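Succinate dehydrogenase subunit A (Mycolicibacterium smegmatis MC2 51, PDB 6LUM) probably oxidises succinate to fumarate as the FAD-binding flavoprotein subunit of a membrane-bound respiratory complex. Local coordinates at residues Asn267-Tyr277 against Ser293-Ala304. Residues are numbered along the deposited sequence; the frame is centred on the assembly and turned at random.
Sequences NGEGERFMERY and SMVLEVLEGRGA
Arg-276 and Glu-297 form the salt bridge that joins segment 267-277 to helix 287-299, with NH2 of Arg-276 2.6 Å from OE2 of Glu-297. The bridge belongs to a salt-bridge network with Glu-271, Glu-300 and Arg-302, in which the link from Arg-276 to Glu-271 is long and that from Arg-302 to Glu-300 is doubtful in this model. By analogy with other succinate dehydrogenase flavoproteins, this region probably belongs to the capping domain, inserted within the FAD-binding fold. OE2 of Glu-297 meets the Arg-276 guanidinium at its edge, though the two flat groups are turned 51° apart. The same oxygen accepts from NE of Arg-302 at 3.2 Å, in a fairly straight bond (164° at the hydrogen). OE2 therefore serves two arginines, one from each segment. Those arginines approach from opposite directions, with NH1 of Arg-276 over one face of the Arg-302 guanidinium. The shared carboxylate probably offsets their like charges. With an alanine at Glu-297, the two close arginines would probably lose the carboxylate they share, leaving NE of Arg-302 without this acceptor.

The Glu-297 carboxylate reaches this position because CG lies anti to the backbone N (chi1 -162°) and the chain runs extended beyond it. Its other oxygen, OE1, lies beside the Phe-273 ring, oblique to it. Farther along that ring, CZ packs on CG of Met-294 at 4.0 Å. The Tyr-277 ring meets Ser-293 obliquely, its CD2 3.8 Å from CB of Ser-293. OG of Ser-293 is bonded back to the carbonyl of Ile-289 in its own helix.

Outward from these contacts, Phe-273 sits at the N-cap position of helix 274-277, its O accepting from N of Arg-276 and N of Tyr-277. On the loop side, ND2 of Asn-267 bonds OE1 of Glu-271 at 3.3 Å. Past helix 287-299, Gly-301 has positive phi, and N of Arg-302 bonds O of Glu-297 at 3.1 Å.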
# COMPACT_ATOMS: atom_id res chain seq x y z
N ASN D 267 -39.22 35.84 38.81
CA ASN D 267 -39.30 35.21 40.12
C ASN D 267 -40.72 35.27 40.66
O ASN D 267 -41.22 36.35 40.98
CB ASN D 267 -38.34 35.87 41.10
CG ASN D 267 -38.72 37.30 41.40
OD1 ASN D 267 -39.36 37.58 42.41
ND2 ASN D 267 -38.35 38.22 40.51
N GLY D 268 -41.35 34.11 40.80
CA GLY D 268 -42.67 34.07 41.41
C GLY D 268 -43.60 35.01 40.68
O GLY D 268 -44.12 34.68 39.61
N GLU D 269 -43.81 36.18 41.27
CA GLU D 269 -44.45 37.29 40.59
C GLU D 269 -43.81 37.51 39.21
O GLU D 269 -42.69 37.10 38.94
CB GLU D 269 -44.33 38.57 41.42
CG GLU D 269 -44.92 38.47 42.81
CD GLU D 269 -43.93 37.88 43.81
OE1 GLU D 269 -42.77 37.64 43.42
OE2 GLU D 269 -44.32 37.65 44.97
N GLY D 270 -44.55 38.19 38.33
CA GLY D 270 -44.01 38.47 37.02
C GLY D 270 -42.93 39.53 37.05
O GLY D 270 -43.05 40.55 36.37
N GLU D 271 -41.88 39.30 37.83
CA GLU D 271 -40.88 40.32 38.13
C GLU D 271 -39.49 39.82 37.82
O GLU D 271 -39.12 38.71 38.20
CB GLU D 271 -40.95 40.74 39.60
CG GLU D 271 -39.93 41.78 40.02
CD GLU D 271 -39.76 41.84 41.52
OE1 GLU D 271 -39.58 40.76 42.13
OE2 GLU D 271 -39.81 42.94 42.10
N ARG D 272 -38.71 40.66 37.14
CA ARG D 272 -37.29 40.42 36.99
C ARG D 272 -36.53 40.97 38.20
O ARG D 272 -36.98 41.90 38.88
CB ARG D 272 -36.74 41.06 35.72
CG ARG D 272 -37.57 40.82 34.48
CD ARG D 272 -36.80 41.27 33.26
NE ARG D 272 -35.55 40.53 33.12
CZ ARG D 272 -34.61 40.80 32.22
NH1 ARG D 272 -34.76 41.81 31.38
NH2 ARG D 272 -33.51 40.05 32.17
N PHE D 273 -35.37 40.38 38.46
CA PHE D 273 -34.56 40.74 39.60
C PHE D 273 -33.10 41.00 39.27
O PHE D 273 -32.44 41.74 40.00
CB PHE D 273 -34.62 39.63 40.66
CG PHE D 273 -34.34 38.26 40.11
CD1 PHE D 273 -35.37 37.40 39.79
CD2 PHE D 273 -33.04 37.83 39.91
CE1 PHE D 273 -35.12 36.15 39.29
CE2 PHE D 273 -32.79 36.58 39.41
CZ PHE D 273 -33.83 35.74 39.10
N MET D 274 -32.58 40.41 38.19
CA MET D 274 -31.17 40.56 37.89
C MET D 274 -30.83 41.98 37.48
O MET D 274 -29.67 42.38 37.56
CB MET D 274 -30.78 39.56 36.82
CG MET D 274 -30.28 38.24 37.39
SD MET D 274 -28.79 38.46 38.38
CE MET D 274 -27.62 38.95 37.11
N GLU D 275 -31.83 42.78 37.07
CA GLU D 275 -31.56 44.18 36.77
C GLU D 275 -31.30 44.99 38.03
O GLU D 275 -30.61 46.01 37.98
CB GLU D 275 -32.73 44.77 35.97
CG GLU D 275 -34.06 44.75 36.70
CD GLU D 275 -34.30 46.00 37.52
OE1 GLU D 275 -33.66 47.03 37.22
OE2 GLU D 275 -35.12 45.96 38.46
N ARG D 276 -31.83 44.55 39.18
CA ARG D 276 -31.53 45.20 40.44
C ARG D 276 -30.37 44.56 41.19
O ARG D 276 -29.72 45.23 41.99
CB ARG D 276 -32.77 45.21 41.34
CG ARG D 276 -33.01 43.92 42.09
CD ARG D 276 -34.30 43.95 42.89
NE ARG D 276 -34.89 42.62 43.02
CZ ARG D 276 -35.90 42.33 43.83
NH1 ARG D 276 -36.45 43.27 44.58
NH2 ARG D 276 -36.37 41.09 43.88
N TYR D 277 -30.09 43.28 40.94
CA TYR D 277 -28.94 42.64 41.56
C TYR D 277 -27.64 42.91 40.82
O TYR D 277 -26.57 42.87 41.44
CB TYR D 277 -29.15 41.13 41.67
CG TYR D 277 -30.01 40.72 42.85
CD1 TYR D 277 -29.60 40.95 44.15
CD2 TYR D 277 -31.24 40.11 42.66
CE1 TYR D 277 -30.38 40.59 45.23
CE2 TYR D 277 -32.03 39.74 43.73
CZ TYR D 277 -31.60 39.98 45.01
OH TYR D 277 -32.38 39.61 46.08
N SER D 293 -28.02 35.31 43.11
CA SER D 293 -29.27 36.07 43.04
C SER D 293 -30.48 35.15 43.06
O SER D 293 -31.43 35.39 43.83
CB SER D 293 -29.26 36.93 41.79
OG SER D 293 -28.85 36.17 40.67
N MET D 294 -30.48 34.11 42.23
CA MET D 294 -31.61 33.18 42.20
C MET D 294 -31.83 32.55 43.57
O MET D 294 -32.96 32.50 44.06
CB MET D 294 -31.37 32.10 41.15
CG MET D 294 -31.38 32.60 39.73
SD MET D 294 -30.99 31.32 38.54
CE MET D 294 -31.81 29.96 39.32
N VAL D 295 -30.76 32.05 44.19
CA VAL D 295 -30.89 31.39 45.48
C VAL D 295 -31.37 32.38 46.53
O VAL D 295 -32.23 32.05 47.36
CB VAL D 295 -29.56 30.74 45.90
CG1 VAL D 295 -29.65 30.24 47.34
CG2 VAL D 295 -29.24 29.60 44.96
N LEU D 296 -30.85 33.60 46.51
CA LEU D 296 -31.26 34.61 47.48
C LEU D 296 -32.75 34.89 47.40
O LEU D 296 -33.43 35.01 48.42
CB LEU D 296 -30.48 35.90 47.25
CG LEU D 296 -29.21 36.09 48.07
CD1 LEU D 296 -28.66 37.49 47.84
CD2 LEU D 296 -29.51 35.86 49.55
N GLU D 297 -33.27 35.02 46.18
CA GLU D 297 -34.67 35.42 46.05
C GLU D 297 -35.59 34.25 46.34
O GLU D 297 -36.66 34.43 46.93
CB GLU D 297 -34.96 36.02 44.69
CG GLU D 297 -36.24 36.79 44.74
CD GLU D 297 -36.33 37.75 43.62
OE1 GLU D 297 -35.48 37.66 42.73
OE2 GLU D 297 -37.20 38.64 43.65
N VAL D 298 -35.20 33.04 45.94
CA VAL D 298 -36.01 31.89 46.30
C VAL D 298 -35.94 31.62 47.79
O VAL D 298 -36.83 30.97 48.35
CB VAL D 298 -35.60 30.62 45.51
CG1 VAL D 298 -34.39 29.97 46.14
CG2 VAL D 298 -36.75 29.64 45.45
N LEU D 299 -34.91 32.12 48.46
CA LEU D 299 -34.79 31.97 49.90
C LEU D 299 -35.55 33.04 50.66
O LEU D 299 -36.13 32.74 51.71
CB LEU D 299 -33.31 32.01 50.31
CG LEU D 299 -32.89 31.44 51.66
CD1 LEU D 299 -32.93 29.92 51.65
CD2 LEU D 299 -31.51 31.93 52.03
N GLU D 300 -35.58 34.27 50.17
CA GLU D 300 -36.26 35.34 50.88
C GLU D 300 -37.77 35.28 50.72
O GLU D 300 -38.46 36.14 51.28
CB GLU D 300 -35.75 36.70 50.41
CG GLU D 300 -36.04 37.01 48.95
CD GLU D 300 -35.38 38.30 48.49
OE1 GLU D 300 -34.76 38.98 49.33
OE2 GLU D 300 -35.44 38.61 47.28
N GLY D 301 -38.31 34.31 49.99
CA GLY D 301 -39.74 34.14 49.89
C GLY D 301 -40.38 34.71 48.65
O GLY D 301 -41.61 34.77 48.58
N ARG D 302 -39.59 35.13 47.67
CA ARG D 302 -40.12 35.72 46.45
C ARG D 302 -39.94 34.82 45.23
O ARG D 302 -39.75 35.31 44.12
CB ARG D 302 -39.46 37.08 46.20
CG ARG D 302 -39.77 38.11 47.27
CD ARG D 302 -39.57 39.52 46.73
NE ARG D 302 -38.16 39.80 46.47
CZ ARG D 302 -37.42 40.63 47.19
NH1 ARG D 302 -36.15 40.83 46.87
NH2 ARG D 302 -37.95 41.27 48.22
N GLY D 303 -39.99 33.50 45.43
CA GLY D 303 -39.91 32.55 44.35
C GLY D 303 -41.21 31.79 44.17
O GLY D 303 -42.15 31.91 44.96
N ALA D 304 -41.25 30.98 43.12
CA ALA D 304 -42.44 30.22 42.78
C ALA D 304 -42.54 28.99 43.68
O ALA D 304 -41.83 28.86 44.68
CB ALA D 304 -42.43 29.86 41.30